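PDB 5SZR: protein Pcdhgb2 from Mus musculus, which probably acts in calcium-dependent cell adhesion and may help to establish and maintain specific neuronal connections in the brain. Local coordinates for residues D71-K76 with N104-E109; I132-R137 with V145-L150. All coordinates share one frame; numbering follows the deposited sequence.

How the contacts relate
The chain is a fragment of extracellular cadherin domains 3-6, and both contacts belong to the region where its first two domains meet. Contact 1 comes first along the chain and closes before contact 2 opens; their centres lie 16 Å apart. Residues 71-76 form a loop of the first domain and residues 104-109 run through the linker into strand 109-113, whereas contact 2 packs strand 128-135 against strand 145-149, one from each sheet of the second domain. One calcium ion (chain L) takes ligands from both contacts, and a salt bridge from Arg-135 to Glu-109 joins them again. Calcium binding at the junction is thereby built directly into the second domain's sandwich.

Contact 1. Residues D71-K76 with N104-E109; sequences DFETAK and NDCVPE. With CA (calcium ion), chain J; CA (calcium ion), chain K; CA (calcium ion), chain L.
Glu-73 and Asp-105 meet through metal rather than through each other: Glu-73 OE1 and Asp-105 OD1 stand 3.5 Å apart, a close approach of two carboxylates made tolerable by two shared calcium ions. The tight part of the contact is this dinuclear cluster. Glu-73 chelates the chain K calcium with both oxygens, and its OE1 also reaches the chain J calcium at 2.4 Å, bridging the pair. A bend at chi2 (60°) folds the Glu-73 chain so that its carboxylate faces the metals. Asp-105 bridges in another way, with one oxygen for each ion: OD1 lies 2.4 Å from the chain K calcium and OD2 turns to the chain J calcium. With CG between its backbone N and carbonyl carbon (chi1 59°), the short side chain spans both ions.

Asp-71 supplies OD1 to the chain J calcium, and the same oxygen accepts a hydrogen bond from the backbone N-H of Glu-73 (N to OD1 3.2 Å) from well above the carboxylate plane, an Asx turn that ties two ligands of one metal together. The other side of the contact is looser. Cys-106 SG approaches Glu-73 CG no closer than 4.1 Å, and two waters complete part of the chain J calcium shell. The whole contact buries just 100 Å², so metal rather than packing holds the segments together. Farther along the linker, Asn-104 OD1 and the carbonyl O of Cys-106 leave this cluster and bind the third calcium, chain L.

Glu-16 joins both bridged sites, while Asp-102, the carbonyl O of Glu-103 and Asp-138 complete the chain K shell. Asp-71 and Glu-73 form the DXE element, and Asn-104 to Cys-106 part of the DXNDN-like linker, of the three-calcium site characteristic of cadherin interdomain junctions.

Contact 2. Residues I132-R137 with V145-L150; sequences IKTRDR and VYCHVL. With CA (calcium ion), chain L.
The carboxylate of Asp-136 is the flat group here: the chain L calcium sits at its oxygen edge, nearly in the carboxylate plane and 2.8 Å from both OD1 and OD2. Val-145 CG2 meets the group from another direction, on the flank formed by CB and OD2, 3.5 Å from Asp-136 OD2. CG of Asp-136 lies anti to its backbone N (chi1 -166°), which swings the carboxylate toward the calcium, with the valine methyl alongside. The two metal bonds, with the methyl against the flank, probably hold the carboxylate's rotation.

Deeper in, Thr-134 and Val-145 lie side by side, pointing opposite ways, with Thr-134 OG1 near Val-145 CB. Thr-134 CG2 presses on Cys-147 SG at 3.4 Å, a tight spot. The hydroxyl of Thr-134 turns elsewhere: OG1 is 2.6 Å from a water that donates to the carbonyl O of Val-145, so one water links the strands. Ala-187 of strand 180-189 packs beside Val-145 and Cys-147.

The axes of segments 132-135 and 145-149 approach to 7.9 Å, their N-to-C directions 147° apart, and the strands belong to different sheets. This is side-chain packing across the interior of the Greek-key beta sandwich of a cadherin domain, with Asp-136 opening its calcium-binding DXD motif.

Contact 1. Residues D71-K76 with N104-E109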
loop_
_atom_site.group_PDB
_atom_site.type_symbol
_atom_site.label_atom_id
_atom_site.label_comp_id
_atom_site.label_asym_id
_atom_site.label_seq_id
_atom_site.Cartn_x
_atom_site.Cartn_y
_atom_site.Cartn_z
ATOM N N ASP A 71 48.885 -22.001 22.839
ATOM C CA ASP A 71 47.503 -22.068 22.379
ATOM C C ASP A 71 46.819 -23.268 23.024
ATOM O O ASP A 71 47.064 -24.414 22.634
ATOM C CB ASP A 71 47.431 -22.157 20.852
ATOM C CG ASP A 71 46.007 -22.249 20.329
ATOM O OD1 ASP A 71 45.064 -21.886 21.058
ATOM O OD2 ASP A 71 45.835 -22.682 19.168
ATOM N N PHE A 72 45.966 -23.007 24.021
ATOM C CA PHE A 72 45.272 -24.080 24.729
ATOM C C PHE A 72 44.425 -24.921 23.783
ATOM O O PHE A 72 44.261 -26.126 24.000
ATOM C CB PHE A 72 44.408 -23.481 25.836
ATOM C CG PHE A 72 43.603 -24.494 26.603
ATOM C CD1 PHE A 72 44.142 -25.128 27.712
ATOM C CD2 PHE A 72 42.299 -24.793 26.234
ATOM C CE1 PHE A 72 43.403 -26.051 28.426
ATOM C CE2 PHE A 72 41.556 -25.718 26.946
ATOM C CZ PHE A 72 42.108 -26.346 28.045
ATOM N N GLU A 73 43.883 -24.308 22.733
ATOM C CA GLU A 73 43.047 -25.044 21.796
ATOM C C GLU A 73 43.855 -26.035 20.964
ATOM O O GLU A 73 43.276 -26.983 20.421
ATOM C CB GLU A 73 42.294 -24.064 20.886
ATOM C CG GLU A 73 41.076 -23.389 21.536
ATOM C CD GLU A 73 41.420 -22.564 22.777
ATOM O OE1 GLU A 73 42.375 -21.762 22.725
ATOM O OE2 GLU A 73 40.729 -22.721 23.808
ATOM N N THR A 74 45.171 -25.842 20.857
ATOM C CA THR A 74 46.051 -26.740 20.120
ATOM C C THR A 74 46.734 -27.767 21.019
ATOM O O THR A 74 46.839 -28.941 20.648
ATOM C CB THR A 74 47.123 -25.934 19.375
ATOM O OG1 THR A 74 46.496 -24.970 18.526
ATOM C CG2 THR A 74 47.992 -26.851 18.526
ATOM N N ALA A 75 47.199 -27.356 22.196
ATOM C CA ALA A 75 47.838 -28.281 23.123
ATOM C C ALA A 75 47.551 -27.828 24.545
ATOM O O ALA A 75 47.833 -26.679 24.901
ATOM C CB ALA A 75 49.347 -28.359 22.875
ATOM N N LYS A 76 46.995 -28.731 25.351
ATOM C CA LYS A 76 46.675 -28.431 26.738
ATOM C C LYS A 76 47.811 -28.740 27.708
ATOM O O LYS A 76 47.755 -28.293 28.859
ATOM C CB LYS A 76 45.422 -29.200 27.170
ATOM C CG LYS A 76 44.184 -28.849 26.376
ATOM C CD LYS A 76 42.984 -29.642 26.859
ATOM C CE LYS A 76 41.815 -29.500 25.912
ATOM N NZ LYS A 76 40.772 -30.525 26.188
ATOM N N ASN A 104 40.043 -16.937 27.479
ATOM C CA ASN A 104 38.941 -16.602 26.581
ATOM C C ASN A 104 39.509 -15.815 25.408
ATOM O O ASN A 104 39.551 -14.584 25.418
ATOM C CB ASN A 104 37.873 -15.814 27.327
ATOM C CG ASN A 104 36.608 -15.632 26.518
ATOM O OD1 ASN A 104 36.430 -16.246 25.467
ATOM N ND2 ASN A 104 35.711 -14.787 27.014
ATOM N N ASP A 105 39.961 -16.535 24.377
ATOM C CA ASP A 105 40.507 -15.894 23.188
ATOM C C ASP A 105 39.841 -16.364 21.897
ATOM O O ASP A 105 40.353 -16.068 20.812
ATOM C CB ASP A 105 42.026 -16.101 23.105
ATOM C CG ASP A 105 42.425 -17.567 23.057
ATOM O OD1 ASP A 105 41.594 -18.433 23.395
ATOM O OD2 ASP A 105 43.583 -17.853 22.690
ATOM N N CYS A 106 38.716 -17.073 21.981
ATOM C CA CYS A 106 37.978 -17.528 20.807
ATOM C C CYS A 106 36.581 -16.924 20.840
ATOM O O CYS A 106 35.836 -17.123 21.806
ATOM C CB CYS A 106 37.904 -19.056 20.751
ATOM S SG CYS A 106 39.478 -19.858 20.344
ATOM N N VAL A 107 36.233 -16.199 19.783
ATOM C CA VAL A 107 34.938 -15.512 19.698
ATOM C C VAL A 107 33.837 -16.540 19.457
ATOM O O VAL A 107 34.081 -17.550 18.771
ATOM C CB VAL A 107 34.975 -14.463 18.579
ATOM C CG1 VAL A 107 33.622 -13.793 18.388
ATOM C CG2 VAL A 107 36.050 -13.422 18.874
ATOM N N PRO A 108 32.639 -16.361 20.017
ATOM C CA PRO A 108 31.509 -17.214 19.621
ATOM C C PRO A 108 31.106 -16.939 18.181
ATOM O O PRO A 108 31.167 -15.802 17.707
ATOM C CB PRO A 108 30.391 -16.811 20.591
ATOM C CG PRO A 108 31.063 -16.065 21.694
ATOM C CD PRO A 108 32.284 -15.437 21.107
ATOM N N GLU A 109 30.690 -17.989 17.476
ATOM C CA GLU A 109 30.161 -17.835 16.130
ATOM C C GLU A 109 28.726 -18.341 16.075
ATOM O O GLU A 109 28.346 -19.266 16.800
ATOM C CB GLU A 109 31.026 -18.557 15.084
ATOM C CG GLU A 109 31.135 -20.062 15.236
ATOM C CD GLU A 109 31.826 -20.704 14.041
ATOM O OE1 GLU A 109 31.484 -20.337 12.893
ATOM O OE2 GLU A 109 32.718 -21.559 14.245
HETATM CA CA CA J . 43.879 -20.087 22.016
HETATM CA CA CA K . 41.241 -20.469 24.617
HETATM CA CA CA L . 35.037 -17.772 24.033
HETATM O O HOH W 1 42.812 -19.823 19.503
HETATM O O HOH W 2 45.677 -18.834 21.253
#

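Contact 2. Residues I132-R137 with V145-L150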
loop_
_atom_site.group_PDB
_atom_site.type_symbol
_atom_site.label_atom_id
_atom_site.label_comp_id
_atom_site.label_asym_id
_atom_site.label_seq_id
_atom_site.Cartn_x
_atom_site.Cartn_y
_atom_site.Cartn_z
ATOM N N ILE A 132 19.218 -21.746 14.518
ATOM C CA ILE A 132 20.410 -21.075 15.021
ATOM C C ILE A 132 21.253 -22.088 15.787
ATOM O O ILE A 132 20.728 -22.834 16.621
ATOM C CB ILE A 132 20.044 -19.889 15.933
ATOM C CG1 ILE A 132 19.000 -18.979 15.266
ATOM C CG2 ILE A 132 21.290 -19.121 16.344
ATOM C CD1 ILE A 132 19.444 -18.369 13.967
ATOM N N LYS A 133 22.556 -22.105 15.511
ATOM C CA LYS A 133 23.508 -22.948 16.223
ATOM C C LYS A 133 24.722 -22.112 16.597
ATOM O O LYS A 133 25.159 -21.260 15.820
ATOM C CB LYS A 133 23.938 -24.153 15.371
ATOM C CG LYS A 133 24.768 -25.177 16.120
ATOM C CD LYS A 133 25.442 -26.158 15.170
ATOM C CE LYS A 133 26.427 -27.048 15.918
ATOM N NZ LYS A 133 27.255 -27.882 15.001
ATOM N N THR A 134 25.266 -22.350 17.788
ATOM C CA THR A 134 26.437 -21.622 18.261
ATOM C C THR A 134 27.609 -22.568 18.466
ATOM O O THR A 134 27.436 -23.703 18.924
ATOM C CB THR A 134 26.155 -20.879 19.571
ATOM O OG1 THR A 134 25.965 -21.825 20.632
ATOM C CG2 THR A 134 24.915 -20.034 19.431
ATOM N N ARG A 135 28.800 -22.091 18.120
ATOM C CA ARG A 135 30.049 -22.767 18.427
ATOM C C ARG A 135 30.954 -21.823 19.207
ATOM O O ARG A 135 30.839 -20.598 19.096
ATOM C CB ARG A 135 30.759 -23.244 17.151
ATOM C CG ARG A 135 30.168 -24.509 16.545
ATOM C CD ARG A 135 31.130 -25.149 15.551
ATOM N NE ARG A 135 31.262 -24.363 14.329
ATOM C CZ ARG A 135 30.565 -24.587 13.219
ATOM N NH1 ARG A 135 30.743 -23.817 12.152
ATOM N NH2 ARG A 135 29.686 -25.581 13.177
ATOM N N ASP A 136 31.845 -22.400 20.010
ATOM C CA ASP A 136 32.860 -21.619 20.716
ATOM C C ASP A 136 34.028 -22.540 21.024
ATOM O O ASP A 136 33.867 -23.521 21.757
ATOM C CB ASP A 136 32.300 -21.000 21.995
ATOM C CG ASP A 136 33.201 -19.912 22.566
ATOM O OD1 ASP A 136 34.401 -20.179 22.809
ATOM O OD2 ASP A 136 32.706 -18.781 22.767
ATOM N N ARG A 137 35.200 -22.222 20.472
ATOM C CA ARG A 137 36.341 -23.122 20.541
ATOM C C ARG A 137 36.957 -23.201 21.931
ATOM O O ARG A 137 37.765 -24.103 22.175
ATOM C CB ARG A 137 37.398 -22.692 19.521
ATOM C CG ARG A 137 36.895 -22.661 18.077
ATOM C CD ARG A 137 38.048 -22.450 17.118
ATOM N NE ARG A 137 39.151 -23.357 17.433
ATOM C CZ ARG A 137 40.393 -23.225 16.976
ATOM N NH1 ARG A 137 41.325 -24.102 17.328
ATOM N NH2 ARG A 137 40.706 -22.217 16.172
ATOM N N VAL A 145 28.057 -20.214 25.499
ATOM C CA VAL A 145 27.478 -19.129 24.714
ATOM C C VAL A 145 25.969 -19.109 24.910
ATOM O O VAL A 145 25.327 -20.155 25.061
ATOM C CB VAL A 145 27.825 -19.272 23.217
ATOM C CG1 VAL A 145 27.319 -18.070 22.418
ATOM C CG2 VAL A 145 29.313 -19.447 23.034
ATOM N N TYR A 146 25.401 -17.905 24.905
ATOM C CA TYR A 146 23.958 -17.722 24.936
ATOM C C TYR A 146 23.569 -16.602 23.982
ATOM O O TYR A 146 24.311 -15.633 23.800
ATOM C CB TYR A 146 23.454 -17.421 26.349
ATOM C CG TYR A 146 23.551 -18.611 27.273
ATOM C CD1 TYR A 146 22.479 -19.482 27.432
ATOM C CD2 TYR A 146 24.720 -18.875 27.974
ATOM C CE1 TYR A 146 22.567 -20.575 28.275
ATOM C CE2 TYR A 146 24.817 -19.964 28.818
ATOM C CZ TYR A 146 23.740 -20.810 28.966
ATOM O OH TYR A 146 23.833 -21.898 29.802
ATOM N N CYS A 147 22.395 -16.749 23.373
ATOM C CA CYS A 147 21.923 -15.841 22.342
ATOM C C CYS A 147 20.689 -15.081 22.804
ATOM O O CYS A 147 19.947 -15.519 23.688
ATOM C CB CYS A 147 21.587 -16.595 21.056
ATOM S SG CYS A 147 22.978 -17.373 20.262
ATOM N N HIS A 148 20.479 -13.930 22.174
ATOM C CA HIS A 148 19.254 -13.162 22.321
ATOM C C HIS A 148 19.098 -12.297 21.080
ATOM O O HIS A 148 20.054 -12.074 20.333
ATOM C CB HIS A 148 19.258 -12.308 23.596
ATOM C CG HIS A 148 20.249 -11.186 23.574
ATOM N ND1 HIS A 148 21.502 -11.310 23.014
ATOM C CD2 HIS A 148 20.170 -9.918 24.041
ATOM C CE1 HIS A 148 22.154 -10.167 23.142
ATOM N NE2 HIS A 148 21.367 -9.306 23.761
ATOM N N VAL A 149 17.875 -11.825 20.866
ATOM C CA VAL A 149 17.531 -11.005 19.711
ATOM C C VAL A 149 17.473 -9.550 20.147
ATOM O O VAL A 149 16.958 -9.235 21.226
ATOM C CB VAL A 149 16.191 -11.457 19.101
ATOM C CG1 VAL A 149 15.740 -10.506 17.990
ATOM C CG2 VAL A 149 16.309 -12.872 18.574
ATOM N N LEU A 150 18.015 -8.659 19.323
ATOM C CA LEU A 150 17.887 -7.236 19.586
ATOM C C LEU A 150 16.548 -6.718 19.074
ATOM O O LEU A 150 16.025 -7.183 18.057
ATOM C CB LEU A 150 19.030 -6.458 18.933
ATOM C CG LEU A 150 20.424 -6.697 19.520
ATOM C CD1 LEU A 150 21.465 -5.875 18.778
ATOM C CD2 LEU A 150 20.448 -6.377 21.008
HETATM CA CA CA L . 35.037 -17.772 24.033
HETATM O O HOH W 3 24.359 -21.114 22.502
#